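Local coordinates for EH1AB1 (Metagenome, PDB 6RB0), which probably hydrolyses carboxylic esters as a serine hydrolase of the alpha/beta fold, captured here with a hexylphosphonate bound at two separate sites, at residues G104-N109 against R134-H139; L201-T206 against F302-R307; Y222-A227 against G268-R273. All blocks are in the same frame, centred on the assembly; numbering follows the deposited sequence.

Interaction 1 (G104-N109 against R134-H139); sequences GFVIGN and RLAPEH. With MHH (methyl hydrogen (R)-hexylphosphonate), chain E.
Phe105 O is the polar centre of the contact, receiving Ala136 N at 2.8 Å and drawing in the CA-H of Leu135 beside it. The segment 104-109 begins with the last glycine of the HGGG motif of the hormone-sensitive-lipase-like hydrolases, which supplies backbone N-H groups to the oxyanion hole, and 134-139 lies in the loop after strand 127-132. In return, Val106 CA makes a C-H...O contact with Ala136 O at 3.3 Å (152°), so the two loops are joined in both directions. Val106 carries CG1 anti to its backbone N, and CG2 then lies beside Ala136 CB, 4.1 Å away, while CG1 reaches Pro137 CD; the cis peptide before Pro137 turns the chain here. Leu135 spreads its two methyls along the backbone carbonyls of the other loop. Its CD1 is 3.5 Å from Val106 O and equally close to Gly108 O, whereas CD2 meets the carbonyl group of Phe105. The Val106 carbonyl oxygen is also hydrogen-bonded by Arg47 NE, and Gly108 N by Asp51 OD1, so helix 43-57 also holds this loop. Phe105 turns its ring away from 134-139, stacks on Tyr236 and rests on Pro144 and Ile145. The carbonyl and the ring of this residue thus serve different partners, the loop and the binding pocket. Just before it, Gly104 N donates to O2 of the phosphonate at 2.6 Å in an almost straight bond (170°), and Gly103 N and Ala176 N also bond the ligand, consistent with an oxyanion hole. At the far end of the hexyl chain, C6 meets the edge of the Phe105 ring, 3.8 Å from CE2.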
loop_
_atom_site.group_PDB
_atom_site.type_symbol
_atom_site.label_atom_id
_atom_site.label_comp_id
_atom_site.label_asym_id
_atom_site.label_seq_id
_atom_site.Cartn_x
_atom_site.Cartn_y
_atom_site.Cartn_z
ATOM N N GLY A 104 -23.660 6.248 2.986
ATOM C CA GLY A 104 -24.557 6.137 1.823
ATOM C C GLY A 104 -25.114 7.474 1.393
ATOM O O GLY A 104 -26.125 7.474 0.686
ATOM N N PHE A 105 -24.466 8.568 1.799
ATOM C CA PHE A 105 -24.909 9.959 1.543
ATOM C C PHE A 105 -26.155 10.277 2.363
ATOM O O PHE A 105 -26.816 11.288 2.061
ATOM C CB PHE A 105 -25.204 10.160 0.056
ATOM C CG PHE A 105 -23.992 9.988 -0.817
ATOM C CD1 PHE A 105 -22.972 10.929 -0.800
ATOM C CD2 PHE A 105 -23.867 8.884 -1.641
ATOM C CE1 PHE A 105 -21.852 10.769 -1.600
ATOM C CE2 PHE A 105 -22.751 8.729 -2.451
ATOM C CZ PHE A 105 -21.746 9.673 -2.431
ATOM N N VAL A 106 -26.455 9.462 3.372
ATOM C CA VAL A 106 -27.685 9.627 4.196
ATOM C C VAL A 106 -27.309 9.804 5.672
ATOM O O VAL A 106 -27.917 10.657 6.331
ATOM C CB VAL A 106 -28.634 8.434 3.982
ATOM C CG1 VAL A 106 -29.843 8.487 4.902
ATOM C CG2 VAL A 106 -29.069 8.345 2.527
ATOM N N ILE A 107 -26.388 8.988 6.176
ATOM C CA ILE A 107 -26.001 8.971 7.614
ATOM C C ILE A 107 -24.511 9.287 7.719
ATOM O O ILE A 107 -23.858 9.462 6.667
ATOM C CB ILE A 107 -26.330 7.618 8.269
ATOM C CG1 ILE A 107 -25.410 6.515 7.743
ATOM C CG2 ILE A 107 -27.802 7.295 8.080
ATOM C CD1 ILE A 107 -25.740 5.132 8.221
ATOM N N GLY A 108 -24.025 9.328 8.957
ATOM C CA GLY A 108 -22.660 9.741 9.295
ATOM C C GLY A 108 -22.570 11.246 9.401
ATOM O O GLY A 108 -23.476 11.946 8.903
ATOM N N ASN A 109 -21.493 11.714 10.017
ATOM C CA ASN A 109 -21.169 13.151 10.179
ATOM C C ASN A 109 -19.749 13.203 10.733
ATOM O O ASN A 109 -19.098 12.153 10.777
ATOM C CB ASN A 109 -22.209 13.871 11.045
ATOM C CG ASN A 109 -22.469 13.155 12.349
ATOM O OD1 ASN A 109 -21.533 12.861 13.097
ATOM N ND2 ASN A 109 -23.729 12.835 12.612
ATOM N N ARG A 134 -23.856 18.084 3.054
ATOM C CA ARG A 134 -25.333 17.923 3.112
ATOM C C ARG A 134 -25.681 16.469 2.782
ATOM O O ARG A 134 -24.999 15.857 1.933
ATOM C CB ARG A 134 -26.043 18.897 2.170
ATOM C CG ARG A 134 -26.169 20.312 2.719
ATOM C CD ARG A 134 -26.770 21.220 1.668
ATOM N NE ARG A 134 -25.911 21.235 0.486
ATOM C CZ ARG A 134 -26.318 21.493 -0.753
ATOM N NH1 ARG A 134 -27.589 21.779 -0.989
ATOM N NH2 ARG A 134 -25.451 21.466 -1.754
ATOM N N LEU A 135 -26.692 15.944 3.469
ATOM C CA LEU A 135 -27.114 14.530 3.383
ATOM C C LEU A 135 -28.505 14.445 2.745
ATOM O O LEU A 135 -29.323 15.375 2.926
ATOM C CB LEU A 135 -27.114 13.935 4.793
ATOM C CG LEU A 135 -25.756 13.867 5.492
ATOM C CD1 LEU A 135 -25.920 13.479 6.953
ATOM C CD2 LEU A 135 -24.833 12.888 4.788
ATOM N N ALA A 136 -28.723 13.360 2.005
ATOM C CA ALA A 136 -30.045 12.858 1.572
ATOM C C ALA A 136 -30.754 12.267 2.788
ATOM O O ALA A 136 -30.095 11.841 3.728
ATOM C CB ALA A 136 -29.856 11.817 0.486
ATOM N N PRO A 137 -32.100 12.148 2.811
ATOM C CA PRO A 137 -32.967 12.605 1.720
ATOM C C PRO A 137 -33.289 14.102 1.672
ATOM O O PRO A 137 -33.899 14.506 0.707
ATOM C CB PRO A 137 -34.278 11.855 2.004
ATOM C CG PRO A 137 -34.297 11.719 3.518
ATOM C CD PRO A 137 -32.847 11.455 3.873
ATOM N N GLU A 138 -32.867 14.878 2.671
ATOM C CA GLU A 138 -33.197 16.322 2.743
ATOM C C GLU A 138 -32.554 17.005 1.536
ATOM O O GLU A 138 -33.213 17.869 0.925
ATOM C CB GLU A 138 -32.749 16.938 4.071
ATOM C CG GLU A 138 -33.415 16.320 5.294
ATOM C CD GLU A 138 -32.815 15.013 5.803
ATOM O OE1 GLU A 138 -31.932 14.444 5.123
ATOM O OE2 GLU A 138 -33.246 14.559 6.885
ATOM N N HIS A 139 -31.325 16.606 1.192
ATOM C CA HIS A 139 -30.546 17.182 0.064
ATOM C C HIS A 139 -30.090 16.040 -0.833
ATOM O O HIS A 139 -29.014 15.487 -0.658
ATOM C CB HIS A 139 -29.404 18.050 0.600
ATOM C CG HIS A 139 -29.862 19.004 1.649
ATOM N ND1 HIS A 139 -30.561 20.157 1.345
ATOM C CD2 HIS A 139 -29.763 18.966 2.995
ATOM C CE1 HIS A 139 -30.850 20.800 2.455
ATOM N NE2 HIS A 139 -30.372 20.091 3.484
HETATM C C1 MHH E . -21.955 2.669 1.430
HETATM C C2 MHH E . -23.157 3.132 0.610
HETATM C C3 MHH E . -22.798 3.519 -0.830
HETATM C C7 MHH E . -21.152 2.520 5.205
HETATM P P MHH E . -21.214 3.701 2.739
HETATM O O1 MHH E . -21.883 3.053 4.104
HETATM O O2 MHH E . -21.297 5.202 2.589
HETATM C C4 MHH E . -23.599 4.715 -1.363
HETATM C C5 MHH E . -24.428 4.396 -2.605
HETATM C C6 MHH E . -24.298 5.519 -3.620
#

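Interaction 2 (L201-T206 against F302-R307); sequences LIYPAT and FFSLTR
Ile202, at the end of strand 198-202, sets its methyl CG2 over one face of the Phe303 ring, 3.7 Å from the ring centroid, a CH-pi contact. CG2 stands anti to the backbone N (CG1 has chi1 -51°), and the same methyl also lies above the centre of the Tyr203 ring, so it serves two aromatic faces at once. CD1 extends the contact along the Phe303 ring, 3.7 Å from CE2. Tyr203 follows as the strand gives way to loop. Its ring reaches across to the 302-307 loop and meets that of Phe302 at an oblique 47°, with Tyr203 CE2 3.6 Å from Phe302 CD1. At the end of the ring the hydroxyl accepts from Phe303 N at 3.0 Å, a rather bent bond (140°) whose donor lies in the plane of the ring. A water close to that plane joins the same OH, at 2.5 Å, to Ser304 OG, so the phenol oxygen has two polar partners within a mostly aromatic interior. Helix 310-326 backs the two phenylalanines through Ala315, and helix 114-124 adds Thr116 and Leu120 against Phe303. The Tyr203 ring also meets that of His300, and its CB packs on Asp270; His300 and Asp270 are, with Ser175, the members of a probable Ser-His-Asp triad. Fixed at its hydroxyl by a backbone N-H and a water, and on one face by a methyl, Tyr203 is therefore probably a second-shell residue that helps position the histidine loop.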
loop_
_atom_site.group_PDB
_atom_site.type_symbol
_atom_site.label_atom_id
_atom_site.label_comp_id
_atom_site.label_asym_id
_atom_site.label_seq_id
_atom_site.Cartn_x
_atom_site.Cartn_y
_atom_site.Cartn_z
ATOM N N LEU A 201 -9.059 6.240 -1.144
ATOM C CA LEU A 201 -10.402 5.650 -1.385
ATOM C C LEU A 201 -10.585 4.398 -0.523
ATOM O O LEU A 201 -10.032 3.346 -0.855
ATOM C CB LEU A 201 -10.547 5.332 -2.871
ATOM C CG LEU A 201 -10.075 6.430 -3.823
ATOM C CD1 LEU A 201 -10.378 6.034 -5.259
ATOM C CD2 LEU A 201 -10.711 7.778 -3.488
ATOM N N ILE A 202 -11.337 4.523 0.564
ATOM C CA ILE A 202 -11.611 3.395 1.493
ATOM C C ILE A 202 -12.932 2.740 1.072
ATOM O O ILE A 202 -13.976 3.386 1.183
ATOM C CB ILE A 202 -11.610 3.889 2.945
ATOM C CG1 ILE A 202 -10.352 4.706 3.261
ATOM C CG2 ILE A 202 -11.778 2.714 3.891
ATOM C CD1 ILE A 202 -9.047 3.955 3.032
ATOM N N TYR A 203 -12.856 1.502 0.579
ATOM C CA TYR A 203 -13.998 0.718 0.042
ATOM C C TYR A 203 -15.037 1.654 -0.573
ATOM O O TYR A 203 -16.194 1.703 -0.149
ATOM C CB TYR A 203 -14.591 -0.235 1.086
ATOM C CG TYR A 203 -14.678 0.190 2.529
ATOM C CD1 TYR A 203 -15.569 1.163 2.967
ATOM C CD2 TYR A 203 -13.955 -0.496 3.489
ATOM C CE1 TYR A 203 -15.686 1.485 4.313
ATOM C CE2 TYR A 203 -14.058 -0.188 4.835
ATOM C CZ TYR A 203 -14.924 0.804 5.250
ATOM O OH TYR A 203 -15.007 1.086 6.583
ATOM N N PRO A 204 -14.655 2.389 -1.636
ATOM C CA PRO A 204 -15.577 3.307 -2.295
ATOM C C PRO A 204 -16.631 2.532 -3.090
ATOM O O PRO A 204 -16.360 1.411 -3.490
ATOM C CB PRO A 204 -14.659 4.105 -3.231
ATOM C CG PRO A 204 -13.567 3.116 -3.589
ATOM C CD PRO A 204 -13.349 2.321 -2.311
ATOM N N ALA A 205 -17.811 3.135 -3.253
ATOM C CA ALA A 205 -18.794 2.809 -4.314
ATOM C C ALA A 205 -18.365 3.535 -5.593
ATOM O O ALA A 205 -18.285 4.770 -5.548
ATOM C CB ALA A 205 -20.170 3.247 -3.894
ATOM N N THR A 206 -18.069 2.815 -6.675
ATOM C CA THR A 206 -17.497 3.419 -7.911
ATOM C C THR A 206 -18.404 3.168 -9.117
ATOM O O THR A 206 -18.147 3.789 -10.174
ATOM C CB THR A 206 -16.091 2.876 -8.188
ATOM O OG1 THR A 206 -16.237 1.498 -8.526
ATOM C CG2 THR A 206 -15.151 3.038 -7.014
ATOM N N PHE A 302 -15.418 -1.659 8.372
ATOM C CA PHE A 302 -14.425 -2.071 9.399
ATOM C C PHE A 302 -13.441 -0.930 9.691
ATOM O O PHE A 302 -12.874 -0.895 10.791
ATOM C CB PHE A 302 -13.709 -3.353 8.976
ATOM C CG PHE A 302 -12.548 -3.192 8.030
ATOM C CD1 PHE A 302 -12.751 -2.983 6.675
ATOM C CD2 PHE A 302 -11.249 -3.328 8.488
ATOM C CE1 PHE A 302 -11.678 -2.865 5.804
ATOM C CE2 PHE A 302 -10.174 -3.211 7.620
ATOM C CZ PHE A 302 -10.391 -2.983 6.278
ATOM N N PHE A 303 -13.250 -0.021 8.738
ATOM C CA PHE A 303 -12.303 1.119 8.833
ATOM C C PHE A 303 -12.711 2.065 9.969
ATOM O O PHE A 303 -11.822 2.755 10.528
ATOM C CB PHE A 303 -12.290 1.870 7.506
ATOM C CG PHE A 303 -11.158 2.840 7.310
ATOM C CD1 PHE A 303 -11.352 4.199 7.475
ATOM C CD2 PHE A 303 -9.915 2.391 6.906
ATOM C CE1 PHE A 303 -10.315 5.088 7.262
ATOM C CE2 PHE A 303 -8.881 3.285 6.683
ATOM C CZ PHE A 303 -9.085 4.629 6.861
ATOM N N SER A 304 -14.006 2.119 10.284
ATOM C CA SER A 304 -14.549 3.003 11.345
ATOM C C SER A 304 -15.194 2.207 12.491
ATOM O O SER A 304 -15.458 2.834 13.515
ATOM C CB SER A 304 -15.498 4.025 10.765
ATOM O OG SER A 304 -16.548 3.409 10.033
ATOM N N LEU A 305 -15.385 0.888 12.374
ATOM C CA LEU A 305 -15.939 0.037 13.474
ATOM C C LEU A 305 -14.801 -0.521 14.329
ATOM O O LEU A 305 -14.810 -1.722 14.621
ATOM C CB LEU A 305 -16.759 -1.116 12.892
ATOM C CG LEU A 305 -18.102 -0.722 12.296
ATOM C CD1 LEU A 305 -18.654 -1.864 11.451
ATOM C CD2 LEU A 305 -19.079 -0.321 13.393
ATOM N N THR A 306 -13.884 0.340 14.758
ATOM C CA THR A 306 -12.572 -0.082 15.300
ATOM C C THR A 306 -12.670 -0.436 16.788
ATOM O O THR A 306 -11.689 -0.987 17.296
ATOM C CB THR A 306 -11.532 0.976 14.949
ATOM O OG1 THR A 306 -12.096 2.237 15.294
ATOM C CG2 THR A 306 -11.197 0.950 13.477
ATOM N N ARG A 307 -13.807 -0.199 17.443
ATOM C CA ARG A 307 -14.071 -0.770 18.794
ATOM C C ARG A 307 -14.190 -2.297 18.684
ATOM O O ARG A 307 -13.783 -2.988 19.625
ATOM C CB ARG A 307 -15.332 -0.191 19.442
ATOM C CG ARG A 307 -15.236 -0.022 20.953
ATOM C CD ARG A 307 -16.527 0.477 21.584
ATOM N NE ARG A 307 -17.157 -0.605 22.336
ATOM C CZ ARG A 307 -18.467 -0.832 22.460
ATOM N NH1 ARG A 307 -19.361 -0.056 21.869
ATOM N NH2 ARG A 307 -18.877 -1.863 23.179
HETATM O O HOH W 1 -16.280 3.102 7.420
#

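Interaction 3 (Y222-A227 against G268-R273); sequences YFLSKA and GYDPLR. With MHH (methyl hydrogen (R)-hexylphosphonate), chain F.
Tyr222 and Tyr269 both turn CG anti to the carbonyl carbon (chi1 -52° and -76°), which brings their rings side by side with planes 23° apart. The centroids are 5.5 Å apart and the planes are offset so far that little of one ring lies over the other, so contact falls to one corner, Tyr222 CE1 against Tyr269 CD1 at 3.5 Å. On the backbone side a water donates to both carbonyl oxygens, at 2.8 Å to Tyr222 O and 2.6 Å to Tyr269 O. Further on, Leu224 lays CD2 against Pro271 CG (3.9 Å), at the start of the turn leading into helix 273-285. That turn is capped by Asp270, whose OD1 takes Leu272 N at 2.8 Å from above the carboxylate plane, while OD2 bonds His300 ND1 as in a catalytic triad. Replacing Tyr222 by an alanine is likely to take the near-parallel ring away from Tyr269 and the edge-to-face partner from Phe218, opening a gap between the loops. On the side of 222-227 away from this packing, Ser225 OG, though poorly ordered, is bonded covalently to the phosphorus of a second phosphonate (1.7 Å), and Tyr222 N donates weakly to its O2 at 2.9 Å. The covalent link is consistent with Ser225 having attacked the phosphorus, probably marking a second reactive site apart from the predicted triad.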
loop_
_atom_site.group_PDB
_atom_site.type_symbol
_atom_site.label_atom_id
_atom_site.label_comp_id
_atom_site.label_asym_id
_atom_site.label_seq_id
_atom_site.Cartn_x
_atom_site.Cartn_y
_atom_site.Cartn_z
ATOM N N TYR A 222 -23.739 -9.560 5.538
ATOM C CA TYR A 222 -22.393 -8.916 5.736
ATOM C C TYR A 222 -22.454 -7.419 6.079
ATOM O O TYR A 222 -21.788 -6.597 5.426
ATOM C CB TYR A 222 -21.494 -9.156 4.517
ATOM C CG TYR A 222 -21.420 -10.612 4.142
ATOM C CD1 TYR A 222 -20.573 -11.479 4.809
ATOM C CD2 TYR A 222 -22.300 -11.151 3.215
ATOM C CE1 TYR A 222 -20.563 -12.834 4.524
ATOM C CE2 TYR A 222 -22.291 -12.501 2.903
ATOM C CZ TYR A 222 -21.417 -13.346 3.564
ATOM O OH TYR A 222 -21.385 -14.683 3.283
ATOM N N PHE A 223 -23.016 -7.126 7.251
ATOM C CA PHE A 223 -23.287 -5.767 7.791
ATOM C C PHE A 223 -24.035 -4.922 6.739
ATOM O O PHE A 223 -25.217 -4.649 6.985
ATOM C CB PHE A 223 -22.005 -5.159 8.380
ATOM C CG PHE A 223 -22.081 -3.704 8.780
ATOM C CD1 PHE A 223 -22.954 -3.256 9.765
ATOM C CD2 PHE A 223 -21.276 -2.765 8.155
ATOM C CE1 PHE A 223 -23.018 -1.912 10.106
ATOM C CE2 PHE A 223 -21.330 -1.423 8.504
ATOM C CZ PHE A 223 -22.204 -0.998 9.477
ATOM N N LEU A 224 -23.400 -4.510 5.629
ATOM C CA LEU A 224 -24.029 -3.714 4.527
ATOM C C LEU A 224 -24.735 -4.651 3.547
ATOM O O LEU A 224 -24.065 -5.349 2.784
ATOM C CB LEU A 224 -22.934 -2.915 3.810
ATOM C CG LEU A 224 -23.380 -2.125 2.580
ATOM C CD1 LEU A 224 -24.098 -0.852 2.996
ATOM C CD2 LEU A 224 -22.205 -1.797 1.664
ATOM N N SER A 225 -26.079 -4.681 3.596
ATOM C CA SER A 225 -26.881 -5.622 2.822
ATOM C C SER A 225 -27.542 -4.853 1.655
ATOM O O SER A 225 -27.548 -3.623 1.661
ATOM C CB SER A 225 -27.661 -6.476 3.944
ATOM O OG SER A 225 -27.065 -6.555 5.308
ATOM N N LYS A 226 -28.006 -5.563 0.603
ATOM C CA LYS A 226 -28.654 -4.969 -0.569
ATOM C C LYS A 226 -29.813 -4.059 -0.133
ATOM O O LYS A 226 -29.943 -2.947 -0.702
ATOM C CB LYS A 226 -29.152 -6.073 -1.522
ATOM C CG LYS A 226 -30.024 -5.654 -2.708
ATOM C CD LYS A 226 -29.262 -5.404 -3.992
ATOM C CE LYS A 226 -30.165 -5.048 -5.157
ATOM N NZ LYS A 226 -29.511 -4.084 -6.074
ATOM N N ALA A 227 -30.624 -4.519 0.826
ATOM C CA ALA A 227 -31.773 -3.764 1.378
ATOM C C ALA A 227 -31.277 -2.415 1.919
ATOM O O ALA A 227 -31.936 -1.400 1.638
ATOM C CB ALA A 227 -32.480 -4.567 2.442
ATOM N N GLY A 268 -12.720 -7.914 2.025
ATOM C CA GLY A 268 -12.962 -9.196 1.337
ATOM C C GLY A 268 -14.440 -9.512 1.182
ATOM O O GLY A 268 -14.816 -9.990 0.086
ATOM N N TYR A 269 -15.243 -9.257 2.226
ATOM C CA TYR A 269 -16.681 -9.629 2.311
ATOM C C TYR A 269 -17.558 -8.398 2.115
ATOM O O TYR A 269 -18.572 -8.237 2.803
ATOM C CB TYR A 269 -16.970 -10.320 3.643
ATOM C CG TYR A 269 -16.479 -11.741 3.663
ATOM C CD1 TYR A 269 -17.285 -12.766 3.184
ATOM C CD2 TYR A 269 -15.195 -12.059 4.091
ATOM C CE1 TYR A 269 -16.848 -14.080 3.178
ATOM C CE2 TYR A 269 -14.744 -13.372 4.095
ATOM C CZ TYR A 269 -15.574 -14.380 3.628
ATOM O OH TYR A 269 -15.149 -15.674 3.597
ATOM N N ASP A 270 -17.172 -7.556 1.171
ATOM C CA ASP A 270 -17.849 -6.270 0.885
ATOM C C ASP A 270 -18.444 -6.364 -0.512
ATOM O O ASP A 270 -17.731 -6.667 -1.459
ATOM C CB ASP A 270 -16.855 -5.118 1.035
ATOM C CG ASP A 270 -17.444 -3.743 0.791
ATOM O OD1 ASP A 270 -18.629 -3.655 0.396
ATOM O OD2 ASP A 270 -16.702 -2.764 1.003
ATOM N N PRO A 271 -19.762 -6.132 -0.699
ATOM C CA PRO A 271 -20.329 -6.066 -2.047
ATOM C C PRO A 271 -19.591 -5.082 -2.967
ATOM O O PRO A 271 -19.564 -5.325 -4.156
ATOM C CB PRO A 271 -21.780 -5.615 -1.813
ATOM C CG PRO A 271 -21.781 -5.072 -0.395
ATOM C CD PRO A 271 -20.784 -5.934 0.342
ATOM N N LEU A 272 -18.996 -4.025 -2.404
ATOM C CA LEU A 272 -18.278 -2.969 -3.171
ATOM C C LEU A 272 -16.861 -3.409 -3.549
ATOM O O LEU A 272 -16.190 -2.644 -4.264
ATOM C CB LEU A 272 -18.227 -1.690 -2.334
ATOM C CG LEU A 272 -19.586 -1.138 -1.909
ATOM C CD1 LEU A 272 -19.429 0.193 -1.187
ATOM C CD2 LEU A 272 -20.508 -0.994 -3.107
ATOM N N ARG A 273 -16.414 -4.588 -3.124
ATOM C CA ARG A 273 -14.993 -4.994 -3.300
ATOM C C ARG A 273 -14.581 -4.906 -4.777
ATOM O O ARG A 273 -13.587 -4.244 -5.067
ATOM C CB ARG A 273 -14.773 -6.403 -2.753
ATOM C CG ARG A 273 -13.337 -6.884 -2.890
ATOM C CD ARG A 273 -13.259 -8.363 -2.617
ATOM N NE ARG A 273 -13.812 -9.111 -3.738
ATOM C CZ ARG A 273 -14.207 -10.376 -3.683
ATOM N NH1 ARG A 273 -14.168 -11.048 -2.541
ATOM N NH2 ARG A 273 -14.670 -10.954 -4.774
HETATM C C1 MHH F . -26.064 -7.510 7.932
HETATM C C2 MHH F . -26.364 -8.272 9.256
HETATM C C3 MHH F . -25.337 -9.294 9.771
HETATM C C7 MHH F . -29.198 -9.177 6.964
HETATM P P MHH F . -27.045 -7.819 6.416
HETATM O O1 MHH F . -28.562 -7.902 6.960
HETATM O O2 MHH F . -26.606 -9.019 5.653
HETATM C C4 MHH F . -25.991 -10.633 10.147
HETATM C C5 MHH F . -25.030 -11.814 10.021
HETATM C C6 MHH F . -25.686 -13.048 9.395
HETATM O O HOH W 2 -19.423 -6.119 4.024
#

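From the N terminus, interaction 1 comes first: it closes a loop through helix 114-124 and strand 127-132, joining the loops that follow two adjacent parallel strands, 94-100 and 127-132. It is complete before interaction 2 opens at the end of strand 198-202. Interaction 2 closes only after strand 290-295, about a hundred residues later, and interaction 3 nests within that span, tying the loop that leads into helix 226-236 to the loop after strand 262-267. Interactions 2 and 3 touch, with Tyr203 CB 3.3 Å from Asp270 OD2, and their centres are about 11 Å apart. The centre of interaction 1 stands about 17 Å from that of interaction 2 and about 19 Å from that of interaction 3.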